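Local coordinates for protein Poly(A) ribonuclease pop2 (Schizosaccharomyces pombe, PDB 3G10) that acts as the catalytic deadenylase subunit of the CCR4-NOT complex, a metal-dependent 3'-exoribonuclease that trims poly(A) tails to 5'-AMP, at residues 82-87 / 110-115; 175-180 / 194-199. One frame throughout, in Å; residues are numbered along the deposited sequence. Where two conformers were deposited one is given.

Contact 1. Residues 82-87 / 110-115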
loop_
_atom_site.group_PDB
_atom_site.type_symbol
_atom_site.label_atom_id
_atom_site.label_comp_id
_atom_site.label_asym_id
_atom_site.label_seq_id
_atom_site.Cartn_x
_atom_site.Cartn_y
_atom_site.Cartn_z
ATOM N N SER A 82 16.105 4.612 0.883
ATOM C CA SER A 82 17.151 4.103 -0.007
ATOM C C SER A 82 16.705 3.089 -1.062
ATOM O O SER A 82 17.398 2.882 -2.064
ATOM C CB SER A 82 18.275 3.497 0.828
ATOM O OG SER A 82 17.728 2.810 1.940
ATOM N N LEU A 83 15.563 2.447 -0.834
ATOM C CA LEU A 83 15.087 1.399 -1.736
ATOM C C LEU A 83 13.898 1.848 -2.585
ATOM O O LEU A 83 12.919 2.380 -2.064
ATOM C CB LEU A 83 14.734 0.138 -0.943
ATOM C CG LEU A 83 15.928 -0.582 -0.301
ATOM C CD1 LEU A 83 15.479 -1.537 0.797
ATOM C CD2 LEU A 83 16.756 -1.314 -1.351
ATOM N N LYS A 84 13.998 1.627 -3.894
ATOM C CA LYS A 84 12.952 2.024 -4.837
ATOM C C LYS A 84 11.696 1.138 -4.781
ATOM O O LYS A 84 11.774 -0.075 -4.606
ATOM C CB LYS A 84 13.495 2.041 -6.270
ATOM C CG LYS A 84 14.527 3.111 -6.567
ATOM C CD LYS A 84 15.016 2.974 -7.999
ATOM C CE LYS A 84 15.733 4.237 -8.479
ATOM N NZ LYS A 84 15.875 4.267 -9.975
ATOM N N ILE A 85 10.538 1.758 -4.939
ATOM C CA ILE A 85 9.287 1.031 -4.961
ATOM C C ILE A 85 9.201 0.325 -6.308
ATOM O O ILE A 85 9.685 0.842 -7.319
ATOM C CB ILE A 85 8.098 2.001 -4.768
ATOM C CG1 ILE A 85 6.767 1.255 -4.777
ATOM C CG2 ILE A 85 8.123 3.106 -5.830
ATOM C CD1 ILE A 85 6.564 0.373 -3.576
ATOM N N ILE A 86 8.596 -0.857 -6.325
ATOM C CA ILE A 86 8.554 -1.665 -7.536
ATOM C C ILE A 86 7.133 -1.792 -8.054
ATOM O O ILE A 86 6.901 -1.733 -9.256
ATOM C CB ILE A 86 9.181 -3.071 -7.316
ATOM C CG1 ILE A 86 10.613 -2.939 -6.811
ATOM C CG2 ILE A 86 9.215 -3.863 -8.600
ATOM C CD1 ILE A 86 11.387 -4.224 -6.861
ATOM N N GLN A 87 6.183 -1.967 -7.143
ATOM C CA GLN A 87 4.767 -1.984 -7.503
ATOM C C GLN A 87 3.936 -1.322 -6.430
ATOM O O GLN A 87 4.232 -1.435 -5.240
ATOM C CB GLN A 87 4.237 -3.405 -7.628
ATOM C CG GLN A 87 4.465 -4.103 -8.937
ATOM C CD GLN A 87 3.844 -5.493 -8.927
ATOM O OE1 GLN A 87 3.897 -6.206 -7.919
ATOM N NE2 GLN A 87 3.236 -5.878 -10.045
ATOM N N PHE A 110 6.461 0.397 -11.359
ATOM C CA PHE A 110 7.409 1.499 -11.391
ATOM C C PHE A 110 8.770 1.136 -11.980
ATOM O O PHE A 110 9.090 -0.043 -12.173
ATOM C CB PHE A 110 7.536 2.110 -9.998
ATOM C CG PHE A 110 6.252 2.712 -9.511
ATOM C CD1 PHE A 110 5.938 4.028 -9.801
ATOM C CD2 PHE A 110 5.325 1.943 -8.835
ATOM C CE1 PHE A 110 4.748 4.567 -9.393
ATOM C CE2 PHE A 110 4.127 2.483 -8.427
ATOM C CZ PHE A 110 3.839 3.793 -8.702
ATOM N N THR A 111 9.556 2.169 -12.269
ATOM C CA THR A 111 10.849 2.013 -12.915
ATOM C C THR A 111 11.856 1.370 -11.955
ATOM O O THR A 111 11.903 1.698 -10.765
ATOM C CB THR A 111 11.365 3.372 -13.465
ATOM O OG1 THR A 111 12.254 3.145 -14.568
ATOM C CG2 THR A 111 12.066 4.179 -12.381
ATOM N N PHE A 112 12.638 0.429 -12.476
ATOM C CA PHE A 112 13.599 -0.295 -11.653
ATOM C C PHE A 112 14.695 -0.961 -12.483
ATOM O O PHE A 112 14.417 -1.658 -13.466
ATOM C CB PHE A 112 12.894 -1.333 -10.766
ATOM C CG PHE A 112 13.689 -1.711 -9.539
ATOM C CD1 PHE A 112 13.541 -1.000 -8.353
ATOM C CD2 PHE A 112 14.599 -2.760 -9.576
ATOM C CE1 PHE A 112 14.286 -1.331 -7.230
ATOM C CE2 PHE A 112 15.343 -3.093 -8.457
ATOM C CZ PHE A 112 15.191 -2.380 -7.285
ATOM N N ASN A 113 15.942 -0.748 -12.075
ATOM C CA ASN A 113 17.089 -1.282 -12.805
ATOM C C ASN A 113 17.918 -2.278 -11.982
ATOM O O ASN A 113 18.514 -1.920 -10.963
ATOM C CB ASN A 113 17.969 -0.142 -13.331
ATOM C CG ASN A 113 18.778 -0.543 -14.559
ATOM O OD1 ASN A 113 19.507 -1.532 -14.540
ATOM N ND2 ASN A 113 18.650 0.228 -15.634
ATOM N N LEU A 114 17.967 -3.525 -12.443
ATOM C CA LEU A 114 18.596 -4.605 -11.682
ATOM C C LEU A 114 20.097 -4.470 -11.348
ATOM O O LEU A 114 20.515 -4.825 -10.244
ATOM C CB LEU A 114 18.293 -5.959 -12.321
ATOM C CG LEU A 114 16.938 -6.476 -11.841
ATOM C CD1 LEU A 114 16.618 -7.826 -12.454
ATOM C CD2 LEU A 114 16.923 -6.549 -10.319
ATOM N N GLN A 115 20.910 -3.969 -12.273
ATOM C CA GLN A 115 22.332 -3.792 -11.967
ATOM C C GLN A 115 22.575 -2.454 -11.269
ATOM O O GLN A 115 23.412 -2.353 -10.378
ATOM C CB GLN A 115 23.202 -3.916 -13.223
ATOM C CG GLN A 115 22.690 -4.924 -14.231
ATOM C CD GLN A 115 21.441 -4.428 -14.934
ATOM O OE1 GLN A 115 20.563 -5.208 -15.313
ATOM N NE2 GLN A 115 21.348 -3.116 -15.098
HETATM O O HOH W 1 10.687 3.094 -8.644
#
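The Phe112 ring carries Ile86 on one face: CD1 stands 4.1 Å from the ring centroid and only 8° off the normal, a CH-pi contact over the middle of the ring. At the ring's edge, near its plane, CB of Lys84 comes to 3.6 Å from Phe112 CE1. The Phe110 ring has Ile85 CG2 over one face, 4.1 Å from Phe110 CG, while Ile86 O and Gln87 CA sit along its edge; it also meets the Phe147 ring edge-to-face. Segment 82-87 runs from the end of helix 68-82 into strand 87-93, and does so through a classic beta bulge, with Ile86 and Gln87 both facing Glu53, a zinc ligand on strand 47-53 of this RNase H-like DEDD nuclease. The CB of Ile86 points away from 110-115, but CG1 lies opposite the carbonyl carbon (chi1 -57°) and the extended chain swings CD1 back over Phe112. Ile86 also meets Leu127 of helix 121-129 and Phe134 of helix 134-140, and an alanine here would probably leave that face of Phe112 without its methyl lid and open a gap against Leu127 and Phe134. The CB of Gln87 points away from 110-115, and its side chain lies about 4 Å from that of Glu53 at the nearest atoms; its amide is held by Asn109 OD1, Gln237 OE1 and the backbone N of Ala238. Across the two segments one direct backbone bond forms, Phe110 N to Ile86 O at 3.0 Å, nearly straight at 163°. Next to it a water joins the segments, giving a hydrogen bond of 2.8 Å to Ile85 O and another of 2.8 Å to Thr111 O.

Contact 2. Residues 175-180 / 194-199; sequences YLLKAM and KILCIY
Leu177 is the bump here, and Ile195, Leu196 and Tyr199 form the hollow that receives it. Its two methyls fork: CD1 rests in the notch formed by Ile195 CG2, 3.9 Å away, and Tyr199 CD2, 3.8 Å away, while CD2 turns to Leu196, lying 4.0 Å from Leu196 CD1 and close to that residue's CA as well. The contact packs two consecutive helices of the RNase H-like nuclease domain, 169-181, which carries Asp172, and 189-199. They are steeply crossed, 80° between the directions of these short segments, with their axes 10.9 Å apart at closest approach. One turn on from Leu177, Met180 makes the second bump. It runs past Tyr199 in the opposite sense, its chain bent at the last torsion (chi3 -38°) to bring CE back to 3.8 Å from Tyr199 CD1. The sulfur follows obliquely, SD 4.8 Å from the centroid of the Tyr199 ring, a Met-aromatic contact. Tyr199 is thus touched by both bumps. Behind Met180, Ala148 and Ile152 of helix 144-152 continue the apolar layer. With no hydrogen bond between the segments, the joint depends on dispersion and buried apolar surface, so complementary shape rather than directional bonding probably sets how the helices sit.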
loop_
_atom_site.group_PDB
_atom_site.type_symbol
_atom_site.label_atom_id
_atom_site.label_comp_id
_atom_site.label_asym_id
_atom_site.label_seq_id
_atom_site.Cartn_x
_atom_site.Cartn_y
_atom_site.Cartn_z
ATOM N N TYR A 175 6.342 5.036 1.459
ATOM C CA TYR A 175 6.666 5.078 0.038
ATOM C C TYR A 175 5.849 6.129 -0.697
ATOM O O TYR A 175 6.325 6.721 -1.668
ATOM C CB TYR A 175 6.482 3.713 -0.623
ATOM C CG TYR A 175 7.733 2.888 -0.587
ATOM C CD1 TYR A 175 7.795 1.708 0.153
ATOM C CD2 TYR A 175 8.876 3.307 -1.270
ATOM C CE1 TYR A 175 8.962 0.952 0.195
ATOM C CE2 TYR A 175 10.043 2.558 -1.232
ATOM C CZ TYR A 175 10.083 1.386 -0.497
ATOM O OH TYR A 175 11.242 0.647 -0.459
ATOM N N LEU A 176 4.620 6.349 -0.237
ATOM C CA LEU A 176 3.760 7.388 -0.799
ATOM C C LEU A 176 4.235 8.794 -0.418
ATOM O O LEU A 176 4.514 9.615 -1.291
ATOM C CB LEU A 176 2.310 7.169 -0.371
ATOM C CG LEU A 176 1.371 6.526 -1.394
ATOM C CD1 LEU A 176 2.124 5.649 -2.359
ATOM C CD2 LEU A 176 0.290 5.741 -0.684
ATOM N N LEU A 177 4.331 9.068 0.880
ATOM C CA LEU A 177 4.882 10.340 1.342
ATOM C C LEU A 177 6.187 10.662 0.620
ATOM O O LEU A 177 6.386 11.782 0.151
ATOM C CB LEU A 177 5.091 10.317 2.856
ATOM C CG LEU A 177 4.006 10.949 3.741
ATOM C CD1 LEU A 177 2.793 11.464 2.947
ATOM C CD2 LEU A 177 3.580 9.975 4.840
ATOM N N LYS A 178 7.063 9.667 0.520
ATOM C CA LYS A 178 8.334 9.801 -0.199
ATOM C C LYS A 178 8.156 10.435 -1.577
ATOM O O LYS A 178 8.823 11.413 -1.924
ATOM C CB LYS A 178 8.979 8.421 -0.356
ATOM C CG LYS A 178 10.246 8.381 -1.191
ATOM C CD LYS A 178 10.672 6.932 -1.409
ATOM C CE LYS A 178 12.144 6.818 -1.759
ATOM N NZ LYS A 178 12.532 5.406 -2.039
ATOM N N ALA A 179 7.252 9.862 -2.361
ATOM C CA ALA A 179 7.038 10.289 -3.732
ATOM C C ALA A 179 6.273 11.614 -3.832
ATOM O O ALA A 179 6.523 12.406 -4.737
ATOM C CB ALA A 179 6.324 9.194 -4.512
ATOM N N MET A 180 5.344 11.853 -2.909
ATOM C CA MET A 180 4.550 13.084 -2.943
ATOM C C MET A 180 5.320 14.308 -2.464
ATOM O O MET A 180 5.178 15.395 -3.029
ATOM C CB MET A 180 3.240 12.938 -2.166
ATOM C CG MET A 180 2.155 12.250 -2.970
ATOM S SD MET A 180 0.666 11.841 -2.032
ATOM C CE MET A 180 1.369 11.334 -0.464
ATOM N N LYS A 194 2.053 13.259 11.591
ATOM C CA LYS A 194 1.361 14.513 11.349
ATOM C C LYS A 194 1.119 14.648 9.847
ATOM O O LYS A 194 0.015 14.975 9.408
ATOM C CB LYS A 194 2.218 15.672 11.865
ATOM C CG LYS A 194 1.516 17.021 11.974
ATOM C CD LYS A 194 2.545 18.157 12.037
ATOM C CE LYS A 194 2.069 19.308 12.922
ATOM N NZ LYS A 194 1.918 18.902 14.358
ATOM N N ILE A 195 2.159 14.372 9.064
ATOM C CA ILE A 195 2.089 14.475 7.610
ATOM C C ILE A 195 1.172 13.427 7.021
ATOM O O ILE A 195 0.338 13.720 6.168
ATOM C CB ILE A 195 3.455 14.259 6.976
ATOM C CG1 ILE A 195 4.458 15.283 7.506
ATOM C CG2 ILE A 195 3.343 14.349 5.463
ATOM C CD1 ILE A 195 5.894 14.999 7.078
ATOM N N LEU A 196 1.369 12.195 7.465
ATOM C CA LEU A 196 0.511 11.082 7.108
ATOM C C LEU A 196 -0.952 11.482 7.185
ATOM O O LEU A 196 -1.715 11.286 6.239
ATOM C CB LEU A 196 0.744 9.934 8.083
ATOM C CG LEU A 196 0.154 8.586 7.688
ATOM C CD1 LEU A 196 1.273 7.718 7.153
ATOM C CD2 LEU A 196 -0.536 7.919 8.874
ATOM N N CYS A 197 -1.341 12.034 8.330
ATOM C CA CYS A 197 -2.730 12.414 8.562
ATOM C C CYS A 197 -3.195 13.569 7.680
ATOM O O CYS A 197 -4.396 13.789 7.511
ATOM C CB CYS A 197 -2.967 12.721 10.043
ATOM S SG CYS A 197 -3.244 11.229 11.015
ATOM N N ILE A 198 -2.247 14.307 7.116
ATOM C CA ILE A 198 -2.582 15.327 6.136
ATOM C C ILE A 198 -3.094 14.701 4.836
ATOM O O ILE A 198 -4.214 14.964 4.400
ATOM C CB ILE A 198 -1.370 16.215 5.836
ATOM C CG1 ILE A 198 -0.915 16.926 7.109
ATOM C CG2 ILE A 198 -1.694 17.225 4.742
ATOM C CD1 ILE A 198 0.505 17.430 7.038
ATOM N N TYR A 199 -2.274 13.851 4.233
ATOM C CA TYR A 199 -2.593 13.281 2.930
ATOM C C TYR A 199 -3.589 12.133 2.999
ATOM O O TYR A 199 -4.277 11.842 2.021
ATOM C CB TYR A 199 -1.316 12.810 2.254
ATOM C CG TYR A 199 -0.408 13.941 1.877
ATOM C CD1 TYR A 199 -0.425 14.467 0.593
ATOM C CD2 TYR A 199 0.456 14.499 2.807
ATOM C CE1 TYR A 199 0.405 15.506 0.238
ATOM C CE2 TYR A 199 1.284 15.546 2.467
ATOM C CZ TYR A 199 1.257 16.046 1.179
ATOM O OH TYR A 199 2.091 17.089 0.827
#

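How the contacts relate
The two contacts follow one another along the chain, contact 1 closing before contact 2 opens, and their centres lie 19 Å apart in the same RNase H-like domain. Contact 1 gathers loops at the start of strand 87-93 and the end of strand 105-109, neighbours in the mixed sheet; contact 2 joins helices 169-181 and 189-199, which follow strand 163-166. They meet directly where Tyr175 OH approaches Leu83 O at 2.9 Å, probably a hydrogen bond, and where the Tyr175 ring packs on Ile85. Tyr175 thus links the lead-in to strand 87-93 with helix 169-181, which carries the metal ligand Asp172, while Glu53 lies beside contact 1: different elements serving one metal site.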